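Long-range contacts in endostatin (Mus musculus, PDB 1KOE), which inhibits angiogenesis as the C-terminal fragment of the collagen XVIII alpha1 chain and also binds heparin: residues Q1-L6 and S62-N67; V7-P12 and V165-N170. One frame throughout, in Å; residues are numbered along the deposited sequence.

Contact 1: Q1-L6 and S62-N67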
loop_
_atom_site.group_PDB
_atom_site.type_symbol
_atom_site.label_atom_id
_atom_site.label_comp_id
_atom_site.label_asym_id
_atom_site.label_seq_id
_atom_site.Cartn_x
_atom_site.Cartn_y
_atom_site.Cartn_z
ATOM N N GLN A 1 4.967 -12.324 -19.878
ATOM C CA GLN A 1 5.785 -11.818 -18.726
ATOM C C GLN A 1 4.861 -11.486 -17.562
ATOM O O GLN A 1 4.087 -10.543 -17.637
ATOM C CB GLN A 1 6.553 -10.553 -19.107
ATOM C CG GLN A 1 7.239 -9.872 -17.926
ATOM C CD GLN A 1 8.315 -10.737 -17.310
ATOM O OE1 GLN A 1 9.249 -11.139 -17.982
ATOM N NE2 GLN A 1 8.171 -11.056 -16.027
ATOM N N PRO A 2 4.900 -12.285 -16.490
ATOM C CA PRO A 2 4.009 -11.965 -15.368
ATOM C C PRO A 2 4.402 -10.685 -14.670
ATOM O O PRO A 2 5.582 -10.337 -14.613
ATOM C CB PRO A 2 4.165 -13.177 -14.454
ATOM C CG PRO A 2 5.537 -13.643 -14.713
ATOM C CD PRO A 2 5.653 -13.521 -16.230
ATOM N N VAL A 3 3.399 -9.982 -14.160
ATOM C CA VAL A 3 3.608 -8.746 -13.414
ATOM C C VAL A 3 2.500 -8.664 -12.368
ATOM O O VAL A 3 1.462 -9.297 -12.519
ATOM C CB VAL A 3 3.473 -7.491 -14.315
ATOM C CG1 VAL A 3 4.577 -7.438 -15.367
ATOM C CG2 VAL A 3 2.113 -7.443 -14.939
ATOM N N LEU A 4 2.729 -7.873 -11.322
ATOM C CA LEU A 4 1.740 -7.623 -10.275
ATOM C C LEU A 4 1.577 -6.112 -10.209
ATOM O O LEU A 4 2.567 -5.376 -10.071
ATOM C CB LEU A 4 2.226 -8.125 -8.911
ATOM C CG LEU A 4 2.442 -9.629 -8.752
ATOM C CD1 LEU A 4 2.942 -9.906 -7.333
ATOM C CD2 LEU A 4 1.148 -10.382 -9.034
ATOM N N HIS A 5 0.340 -5.640 -10.301
ATOM C CA HIS A 5 0.075 -4.205 -10.248
ATOM C C HIS A 5 -0.078 -3.642 -8.813
ATOM O O HIS A 5 -0.748 -4.252 -7.959
ATOM C CB HIS A 5 -1.169 -3.852 -11.062
ATOM C CG HIS A 5 -1.033 -4.138 -12.529
ATOM N ND1 HIS A 5 -1.277 -5.377 -13.072
ATOM C CD2 HIS A 5 -0.644 -3.343 -13.559
ATOM C CE1 HIS A 5 -1.043 -5.342 -14.375
ATOM N NE2 HIS A 5 -0.663 -4.124 -14.694
ATOM N N LEU A 6 0.544 -2.493 -8.562
ATOM C CA LEU A 6 0.450 -1.793 -7.276
ATOM C C LEU A 6 -0.266 -0.488 -7.648
ATOM O O LEU A 6 0.253 0.313 -8.423
ATOM C CB LEU A 6 1.840 -1.521 -6.701
ATOM C CG LEU A 6 1.913 -0.880 -5.312
ATOM C CD1 LEU A 6 1.377 -1.808 -4.254
ATOM C CD2 LEU A 6 3.379 -0.537 -5.000
ATOM N N SER A 62 10.010 -13.596 -8.128
ATOM C CA SER A 62 10.492 -13.164 -9.414
ATOM C C SER A 62 9.471 -12.549 -10.324
ATOM O O SER A 62 9.623 -12.596 -11.545
ATOM C CB SER A 62 11.160 -14.344 -10.110
ATOM O OG SER A 62 10.239 -15.412 -10.197
ATOM N N VAL A 63 8.417 -11.987 -9.750
ATOM C CA VAL A 63 7.407 -11.334 -10.563
ATOM C C VAL A 63 7.550 -9.814 -10.342
ATOM O O VAL A 63 7.398 -9.324 -9.226
ATOM C CB VAL A 63 5.978 -11.823 -10.218
ATOM C CG1 VAL A 63 4.961 -11.058 -11.024
ATOM C CG2 VAL A 63 5.837 -13.318 -10.526
ATOM N N PRO A 64 7.915 -9.061 -11.389
ATOM C CA PRO A 64 8.054 -7.623 -11.185
ATOM C C PRO A 64 6.794 -6.916 -10.711
ATOM O O PRO A 64 5.685 -7.311 -11.053
ATOM C CB PRO A 64 8.519 -7.118 -12.557
ATOM C CG PRO A 64 8.060 -8.148 -13.510
ATOM C CD PRO A 64 8.277 -9.439 -12.765
ATOM N N ILE A 65 6.985 -5.885 -9.897
ATOM C CA ILE A 65 5.883 -5.068 -9.397
ATOM C C ILE A 65 5.848 -3.843 -10.304
ATOM O O ILE A 65 6.866 -3.173 -10.486
ATOM C CB ILE A 65 6.122 -4.597 -7.937
ATOM C CG1 ILE A 65 6.405 -5.810 -7.018
ATOM C CG2 ILE A 65 4.930 -3.759 -7.445
ATOM C CD1 ILE A 65 5.272 -6.823 -6.878
ATOM N N VAL A 66 4.678 -3.548 -10.862
ATOM C CA VAL A 66 4.517 -2.423 -11.783
ATOM C C VAL A 66 3.358 -1.545 -11.356
ATOM O O VAL A 66 2.518 -1.958 -10.551
ATOM C CB VAL A 66 4.234 -2.914 -13.269
ATOM C CG1 VAL A 66 5.322 -3.874 -13.727
ATOM C CG2 VAL A 66 2.853 -3.573 -13.391
ATOM N N ASN A 67 3.342 -0.316 -11.847
ATOM C CA ASN A 67 2.231 0.572 -11.550
ATOM C C ASN A 67 1.076 0.313 -12.548
ATOM O O ASN A 67 1.160 -0.601 -13.382
ATOM C CB ASN A 67 2.670 2.045 -11.492
ATOM C CG ASN A 67 3.167 2.576 -12.818
ATOM O OD1 ASN A 67 2.841 2.050 -13.886
ATOM N ND2 ASN A 67 3.907 3.673 -12.759
#

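Contact 2: V7-P12 and V165-N170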
loop_
_atom_site.group_PDB
_atom_site.type_symbol
_atom_site.label_atom_id
_atom_site.label_comp_id
_atom_site.label_asym_id
_atom_site.label_seq_id
_atom_site.Cartn_x
_atom_site.Cartn_y
_atom_site.Cartn_z
ATOM N N VAL A 7 -1.463 -0.278 -7.105
ATOM C CA VAL A 7 -2.310 0.846 -7.475
ATOM C C VAL A 7 -2.920 1.509 -6.249
ATOM O O VAL A 7 -3.328 0.835 -5.307
ATOM C CB VAL A 7 -3.471 0.333 -8.392
ATOM C CG1 VAL A 7 -4.278 1.493 -8.947
ATOM C CG2 VAL A 7 -2.915 -0.509 -9.546
ATOM N N ALA A 8 -2.985 2.831 -6.255
ATOM C CA ALA A 8 -3.549 3.549 -5.119
ATOM C C ALA A 8 -5.079 3.725 -5.178
ATOM O O ALA A 8 -5.674 3.849 -6.272
ATOM C CB ALA A 8 -2.883 4.925 -5.008
ATOM N N LEU A 9 -5.706 3.746 -4.001
ATOM C CA LEU A 9 -7.134 4.030 -3.924
ATOM C C LEU A 9 -7.347 5.474 -4.424
ATOM O O LEU A 9 -6.458 6.328 -4.301
ATOM C CB LEU A 9 -7.666 3.870 -2.498
ATOM C CG LEU A 9 -7.784 2.424 -1.994
ATOM C CD1 LEU A 9 -8.349 2.451 -0.590
ATOM C CD2 LEU A 9 -8.739 1.610 -2.893
ATOM N N ASN A 10 -8.536 5.756 -4.935
ATOM C CA ASN A 10 -8.836 7.059 -5.516
ATOM C C ASN A 10 -8.944 8.240 -4.556
ATOM O O ASN A 10 -9.103 9.376 -5.005
ATOM C CB ASN A 10 -10.074 6.968 -6.414
ATOM C CG ASN A 10 -9.836 6.109 -7.653
ATOM O OD1 ASN A 10 -8.722 6.032 -8.176
ATOM N ND2 ASN A 10 -10.894 5.463 -8.134
ATOM N N THR A 11 -8.948 7.969 -3.254
ATOM C CA THR A 11 -8.970 9.048 -2.269
ATOM C C THR A 11 -8.097 8.626 -1.107
ATOM O O THR A 11 -7.829 7.439 -0.925
ATOM C CB THR A 11 -10.372 9.304 -1.645
ATOM O OG1 THR A 11 -10.709 8.219 -0.769
ATOM C CG2 THR A 11 -11.444 9.455 -2.707
ATOM N N PRO A 12 -7.539 9.614 -0.374
ATOM C CA PRO A 12 -6.717 9.252 0.781
ATOM C C PRO A 12 -7.710 8.765 1.831
ATOM O O PRO A 12 -8.927 9.009 1.710
ATOM C CB PRO A 12 -6.094 10.591 1.188
ATOM C CG PRO A 12 -7.084 11.601 0.738
ATOM C CD PRO A 12 -7.503 11.063 -0.618
ATOM N N VAL A 165 -3.498 5.076 0.341
ATOM C CA VAL A 165 -3.623 3.664 0.641
ATOM C C VAL A 165 -3.436 2.951 -0.688
ATOM O O VAL A 165 -4.065 3.335 -1.699
ATOM C CB VAL A 165 -5.002 3.317 1.242
ATOM C CG1 VAL A 165 -5.116 1.806 1.416
ATOM C CG2 VAL A 165 -5.174 4.032 2.602
ATOM N N LEU A 166 -2.560 1.945 -0.694
ATOM C CA LEU A 166 -2.287 1.161 -1.899
ATOM C C LEU A 166 -2.987 -0.207 -1.890
ATOM O O LEU A 166 -3.325 -0.752 -0.823
ATOM C CB LEU A 166 -0.774 0.940 -2.052
ATOM C CG LEU A 166 0.093 2.208 -2.061
ATOM C CD1 LEU A 166 1.561 1.813 -2.158
ATOM C CD2 LEU A 166 -0.312 3.115 -3.209
ATOM N N CYS A 167 -3.179 -0.754 -3.089
ATOM C CA CYS A 167 -3.781 -2.069 -3.292
ATOM C C CYS A 167 -2.793 -2.840 -4.157
ATOM O O CYS A 167 -2.241 -2.292 -5.125
ATOM C CB CYS A 167 -5.104 -1.976 -4.059
ATOM S SG CYS A 167 -6.354 -0.901 -3.312
ATOM N N ILE A 168 -2.552 -4.086 -3.785
ATOM C CA ILE A 168 -1.631 -4.941 -4.512
ATOM C C ILE A 168 -2.359 -6.156 -5.096
ATOM O O ILE A 168 -3.214 -6.762 -4.440
ATOM C CB ILE A 168 -0.430 -5.407 -3.586
ATOM C CG1 ILE A 168 0.504 -6.387 -4.324
ATOM C CG2 ILE A 168 -0.950 -6.014 -2.259
ATOM C CD1 ILE A 168 1.376 -5.757 -5.394
ATOM N N GLU A 169 -2.057 -6.456 -6.357
ATOM C CA GLU A 169 -2.602 -7.624 -7.062
ATOM C C GLU A 169 -1.922 -8.810 -6.376
ATOM O O GLU A 169 -0.692 -8.894 -6.359
ATOM C CB GLU A 169 -2.201 -7.529 -8.521
ATOM C CG GLU A 169 -3.004 -8.386 -9.442
ATOM C CD GLU A 169 -2.736 -8.055 -10.903
ATOM O OE1 GLU A 169 -1.834 -7.236 -11.186
ATOM O OE2 GLU A 169 -3.427 -8.610 -11.781
ATOM N N ASN A 170 -2.705 -9.729 -5.816
ATOM C CA ASN A 170 -2.102 -10.805 -5.032
ATOM C C ASN A 170 -1.531 -12.024 -5.734
ATOM O O ASN A 170 -0.885 -12.863 -5.109
ATOM C CB ASN A 170 -2.996 -11.193 -3.845
ATOM C CG ASN A 170 -4.168 -12.072 -4.238
ATOM O OD1 ASN A 170 -4.787 -12.703 -3.372
ATOM N ND2 ASN A 170 -4.483 -12.134 -5.535
HETATM O O HOH W 1 -5.291 6.692 -1.676
#

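Contact 1: Q1-L6 and S62-N67
Leu4 and Val66 join two parallel strands, 4-8 and 65-66, neighbours in the mixed sheet of endostatin's C-type-lectin-like fold. The backbone bonds alternate as parallel pairing requires: Leu4 N donates to Pro64 O at 3.0 Å, Leu4 O takes the nearly straight N-H of Val66 (170°), and Leu6 N reaches Val66 O.

On the face that carries Leu4 and Ile65 the contact is apolar and buried. Val63, just ahead of the strand, sends CG1 against Leu4 CG at 3.7 Å, the two side chains meeting at about a right angle. The same methyl lies close to the backbone of Val3. Ile65 puts CG1 anti to its carbonyl carbon (chi1 -54°), and a second turn at chi2 brings CD1 against CB and CD1 of Leu4. Its other branch, CG2, rests beside Leu6 CB; Val55, in a loop, also touches Leu4.

On the face of His5 and Val66, Val66 CG2 sits over one face of the imidazole, 3.9 Å from the ring centroid, a CH-pi contact. Val66 CG1 turns instead to Val3 CG1. Both ring nitrogens are held from beyond the two segments, ND1 by Glu169 and NE2 by Asp70, which fixes the ring's rotation; with two carboxylates at hand, the imidazole may well be protonated. Asn67 O lies at the ring edge, 3.3 Å from His5 CD2.

At the exposed N-terminal end, the Gln1 chain bends at chi2, and its NE2 donates to a lone pair of Pro2 O at 3.0 Å; that amide nitrogen also lies 3.6 Å from Pro64 CD.

Contact 2: V7-P12 and V165-N170
Leu9 packs against Val165 and Cys167, and its side chain can be followed outward atom by atom. CB lies beside Val165 O, 3.7 Å away. CG, placed anti to the Leu9 carbonyl carbon (chi1 -73°), lies near both that oxygen and Cys167 SG. There the branches part: CD1 runs alongside Val165, 3.9 Å from its CG1, while CD2 packs on Cys167 SG at 3.5 Å. That sulfur is disulfide-bonded to Cys27 of helix 19-33, whose Gln26 and Gln30 also touch Leu9, so the leucine fills the corner between helix and sheet.

Behind this packing the backbones run antiparallel. Val7 and Cys167 form a hydrogen-bonded pair, with Cys167 N to Val7 O short at 2.7 Å and Val7 N to Cys167 O almost straight (173°). Ala8 and Leu166 make the non-hydrogen-bonded pair, on the face away from Cys167; there Leu166 CD2 comes within 3.6 Å of Ala8 CB. Leu9 N to Val165 O closes the pairing.

Beyond it a water takes over: it accepts from Val165 N and donates to Leu9 O and Thr11 O at 2.9 and 2.8 Å, tying the turn after Leu9 to Val165. Strands from the two ends of the chain, paired at the centre and fastened to a helix by a disulfide, are a hallmark of the C-type-lectin-like fold.

Overall arrangement
Both contacts lie on strand 4-8, which has strand 65-66 parallel on one side and strand 166-169 antiparallel on the other. Their centres are about 14 Å apart: contact 1 is nearer the surface, contact 2 about 6 Å from the middle of the chain. In sequence the order is 1-6, 7-12, 62-67, 165-170, so the segments of the two contacts alternate. They meet directly where Leu4 CD2 packs on Glu169 O and where Leu6 CD1 packs on Cys167 O. The N-terminal strand thus joins an early part of the chain to its C-terminal end within one mixed sheet.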